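Local coordinates for hypothetical protein Atu0492 (PDB 2GMY) that is of unknown function but, as a member of the carboxymuconolactone decarboxylase family, is a putative AhpD-like antioxidant defence protein, at residues 13-18 and 131-136. Numbering follows the deposited sequence.
Sequences EAFKAV and NTWNRI
Val18 and Trp133 carry this contact. Methyl CG1 of Val18 lies over one face of the indole. Val18 CG1 sits 3.5 Å from the centroid of the six-membered ring of Trp133, a close CH-pi contact. It is 19° off the ring normal. The methyl is shifted toward the rim, and its nearest ring atom is Trp133 CZ2, 3.3 Å from Val18 CG1. The torsion of Val18 sets this up: CG1 stands anti to the backbone N (chi1 -178°), which carries it over the indole, while CG2, beside the backbone N, reaches toward Ile136. There CG2 meets Ile136 tip to tip, with Val18 CG2 4.1 Å from Ile136 CD1. Thr132 adds a looser methyl contact, its CG2 lying 4.2 Å from Val18 CG1. Phe15 comes to the edge of the indole, and the two side chains cross at about a right angle. Phe15 CE1 is 4.1 Å from Trp133 CH2.

The contact joins helix 12-26 to helix 117-139 in an all-helical chain of the AhpD-like clan. The two segments run roughly antiparallel, at 148°, with axes 12.1 Å apart at closest approach. At that spacing the helices meet chiefly through side chains, and no hydrogen bond crosses between the segments.

The indole is also held at its polar edge, where Trp133 NE1 is hydrogen-bonded to Glu22 OE1, further along helix 12-26. Helix 7-10 adds Ala8 against Phe15 and Tyr7 against Ile136.

Behind the apolar layer, Arg135 NH1 binds both Asn131 O (3.0 Å) and Asn131 OD1 (2.9 Å). The OD1 bond lies on a lone pair, whereas NH1 stands above the carbonyl plane of Asn131 O. Arg135 NH2 bonds to Thr96 O of the second subunit, which ties helix 117-139 into the subunit interface.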
ATOM      1  N   GLU A  13      25.065  -7.804 -26.303  1.00 23.73           N
ATOM      2  CA  GLU A  13      24.018  -7.360 -27.219  1.00 24.15           C
ATOM      3  C   GLU A  13      22.889  -6.615 -26.505  1.00 22.92           C
ATOM      4  O   GLU A  13      22.450  -5.551 -26.955  1.00 22.76           O
ATOM      5  CB  GLU A  13      23.419  -8.557 -27.964  1.00 24.98           C
ATOM      6  CG  GLU A  13      24.412  -9.358 -28.779  1.00 29.46           C
ATOM      7  CD  GLU A  13      24.497  -8.892 -30.202  1.00 34.34           C
ATOM      8  OE1 GLU A  13      24.724  -7.676 -30.414  1.00 37.49           O
ATOM      9  OE2 GLU A  13      24.340  -9.746 -31.110  1.00 37.22           O
ATOM     10  N   ALA A  14      22.425  -7.193 -25.400  1.00 22.11           N
ATOM     11  CA  ALA A  14      21.340  -6.610 -24.609  1.00 21.34           C
ATOM     12  C   ALA A  14      21.785  -5.282 -24.031  1.00 20.88           C
ATOM     13  O   ALA A  14      21.051  -4.289 -24.092  1.00 20.62           O
ATOM     14  CB  ALA A  14      20.909  -7.568 -23.488  1.00 21.31           C
ATOM     15  N   PHE A  15      23.003  -5.266 -23.497  1.00 20.23           N
ATOM     16  CA  PHE A  15      23.592  -4.053 -22.957  1.00 20.48           C
ATOM     17  C   PHE A  15      23.647  -2.927 -24.002  1.00 19.89           C
ATOM     18  O   PHE A  15      23.249  -1.788 -23.719  1.00 19.81           O
ATOM     19  CB  PHE A  15      24.975  -4.355 -22.373  1.00 21.17           C
ATOM     20  CG  PHE A  15      25.695  -3.139 -21.862  1.00 22.37           C
ATOM     21  CD1 PHE A  15      25.314  -2.538 -20.666  1.00 24.44           C
ATOM     22  CD2 PHE A  15      26.753  -2.596 -22.575  1.00 24.73           C
ATOM     23  CE1 PHE A  15      25.980  -1.406 -20.191  1.00 24.94           C
ATOM     24  CE2 PHE A  15      27.427  -1.468 -22.110  1.00 25.21           C
ATOM     25  CZ  PHE A  15      27.042  -0.876 -20.919  1.00 23.35           C
ATOM     26  N   LYS A  16      24.125  -3.257 -25.206  1.00 19.52           N
ATOM     27  CA  LYS A  16      24.209  -2.299 -26.310  1.00 18.94           C
ATOM     28  C   LYS A  16      22.841  -1.736 -26.674  1.00 18.56           C
ATOM     29  O   LYS A  16      22.714  -0.550 -26.977  1.00 17.89           O
ATOM     30  CB  LYS A  16      24.858  -2.942 -27.540  1.00 19.79           C
ATOM     31  CG  LYS A  16      26.355  -3.143 -27.421  1.00 22.35           C
ATOM     32  CD  LYS A  16      26.897  -3.766 -28.698  1.00 26.84           C
ATOM     33  CE  LYS A  16      28.321  -4.291 -28.519  1.00 29.96           C
ATOM     34  NZ  LYS A  16      28.903  -4.705 -29.824  1.00 31.10           N
ATOM     35  N   ALA A  17      21.810  -2.582 -26.615  1.00 17.29           N
ATOM     36  CA  ALA A  17      20.456  -2.152 -26.960  1.00 16.80           C
ATOM     37  C   ALA A  17      19.956  -1.112 -25.967  1.00 16.72           C
ATOM     38  O   ALA A  17      19.382  -0.117 -26.362  1.00 16.13           O
ATOM     39  CB  ALA A  17      19.504  -3.325 -27.025  1.00 17.14           C
ATOM     40  N   VAL A  18      20.196  -1.339 -24.673  1.00 16.37           N
ATOM     41  CA  VAL A  18      19.805  -0.345 -23.673  1.00 16.57           C
ATOM     42  C   VAL A  18      20.642   0.919 -23.829  1.00 16.22           C
ATOM     43  O   VAL A  18      20.111   2.022 -23.712  1.00 16.04           O
ATOM     44  CB  VAL A  18      19.860  -0.895 -22.225  1.00 16.77           C
ATOM     45  CG1 VAL A  18      19.408   0.167 -21.238  1.00 18.59           C
ATOM     46  CG2 VAL A  18      18.976  -2.117 -22.077  1.00 17.70           C
ATOM     47  N   ASN A 131      13.761   3.921 -15.815  1.00 11.90           N
ATOM     48  CA  ASN A 131      13.077   2.824 -15.139  1.00 11.57           C
ATOM     49  C   ASN A 131      13.658   1.454 -15.533  1.00 11.63           C
ATOM     50  O   ASN A 131      13.667   0.514 -14.730  1.00 12.17           O
ATOM     51  CB  ASN A 131      11.568   2.898 -15.374  1.00 12.14           C
ATOM     52  CG  ASN A 131      10.878   3.686 -14.287  1.00 11.32           C
ATOM     53  OD1 ASN A 131      10.512   3.143 -13.243  1.00 11.29           O
ATOM     54  ND2 ASN A 131      10.732   4.990 -14.504  1.00 11.17           N
ATOM     55  N   THR A 132      14.171   1.368 -16.764  1.00 11.67           N
ATOM     56  CA  THR A 132      14.862   0.171 -17.229  1.00 12.50           C
ATOM     57  C   THR A 132      16.228   0.040 -16.538  1.00 12.47           C
ATOM     58  O   THR A 132      16.546  -1.017 -15.980  1.00 12.21           O
ATOM     59  CB  THR A 132      14.973   0.162 -18.761  1.00 13.20           C
ATOM     60  OG1 THR A 132      13.658  -0.047 -19.309  1.00 13.76           O
ATOM     61  CG2 THR A 132      15.881  -0.976 -19.236  1.00 14.10           C
ATOM     62  N   TRP A 133      17.033   1.098 -16.563  1.00 12.89           N
ATOM     63  CA  TRP A 133      18.334   1.043 -15.877  1.00 13.82           C
ATOM     64  C   TRP A 133      18.170   0.698 -14.395  1.00 13.45           C
ATOM     65  O   TRP A 133      18.930  -0.109 -13.854  1.00 13.65           O
ATOM     66  CB  TRP A 133      19.091   2.364 -16.000  1.00 15.42           C
ATOM     67  CG  TRP A 133      19.675   2.637 -17.344  1.00 17.36           C
ATOM     68  CD1 TRP A 133      19.360   3.674 -18.177  1.00 18.93           C
ATOM     69  CD2 TRP A 133      20.707   1.888 -18.004  1.00 19.53           C
ATOM     70  NE1 TRP A 133      20.128   3.610 -19.322  1.00 19.79           N
ATOM     71  CE2 TRP A 133      20.959   2.522 -19.240  1.00 20.16           C
ATOM     72  CE3 TRP A 133      21.438   0.738 -17.669  1.00 20.38           C
ATOM     73  CZ2 TRP A 133      21.927   2.044 -20.157  1.00 19.60           C
ATOM     74  CZ3 TRP A 133      22.391   0.257 -18.576  1.00 19.56           C
ATOM     75  CH2 TRP A 133      22.624   0.911 -19.804  1.00 19.41           C
ATOM     76  N   ASN A 134      17.190   1.309 -13.729  1.00 12.57           N
ATOM     77  CA  ASN A 134      16.944   0.995 -12.306  1.00 12.45           C
ATOM     78  C   ASN A 134      16.655  -0.492 -12.075  1.00 12.74           C
ATOM     79  O   ASN A 134      17.128  -1.093 -11.099  1.00 13.50           O
ATOM     80  CB  ASN A 134      15.786   1.817 -11.749  1.00 12.42           C
ATOM     81  CG  ASN A 134      16.070   3.324 -11.695  1.00 12.25           C
ATOM     82  OD1 ASN A 134      17.228   3.801 -11.758  1.00 15.48           O
ATOM     83  ND2 ASN A 134      15.003   4.085 -11.547  1.00  9.29           N
ATOM     84  N   ARG A 135      15.859  -1.079 -12.966  1.00 12.33           N
ATOM     85  CA  ARG A 135      15.523  -2.496 -12.846  1.00 12.59           C
ATOM     86  C   ARG A 135      16.723  -3.404 -13.077  1.00 12.75           C
ATOM     87  O   ARG A 135      16.889  -4.415 -12.389  1.00 13.46           O
ATOM     88  CB  ARG A 135      14.357  -2.834 -13.781  1.00 12.02           C
ATOM     89  CG  ARG A 135      13.051  -2.272 -13.243  1.00 12.41           C
ATOM     90  CD  ARG A 135      11.874  -2.281 -14.221  1.00 13.03           C
ATOM     91  NE  ARG A 135      10.653  -1.984 -13.463  1.00 12.91           N
ATOM     92  CZ  ARG A 135      10.292  -0.760 -13.074  1.00 12.85           C
ATOM     93  NH1 ARG A 135      11.027   0.312 -13.402  1.00 12.48           N
ATOM     94  NH2 ARG A 135       9.193  -0.605 -12.350  1.00 10.82           N
ATOM     95  N   ILE A 136      17.566  -3.031 -14.040  1.00 13.18           N
ATOM     96  CA  ILE A 136      18.805  -3.756 -14.298  1.00 13.62           C
ATOM     97  C   ILE A 136      19.757  -3.638 -13.112  1.00 13.59           C
ATOM     98  O   ILE A 136      20.269  -4.648 -12.620  1.00 13.66           O
ATOM     99  CB  ILE A 136      19.474  -3.257 -15.601  1.00 13.61           C
ATOM    100  CG1 ILE A 136      18.594  -3.624 -16.803  1.00 14.21           C
ATOM    101  CG2 ILE A 136      20.894  -3.826 -15.762  1.00 15.06           C
ATOM    102  CD1 ILE A 136      18.947  -2.859 -18.089  1.00 15.59           C
TER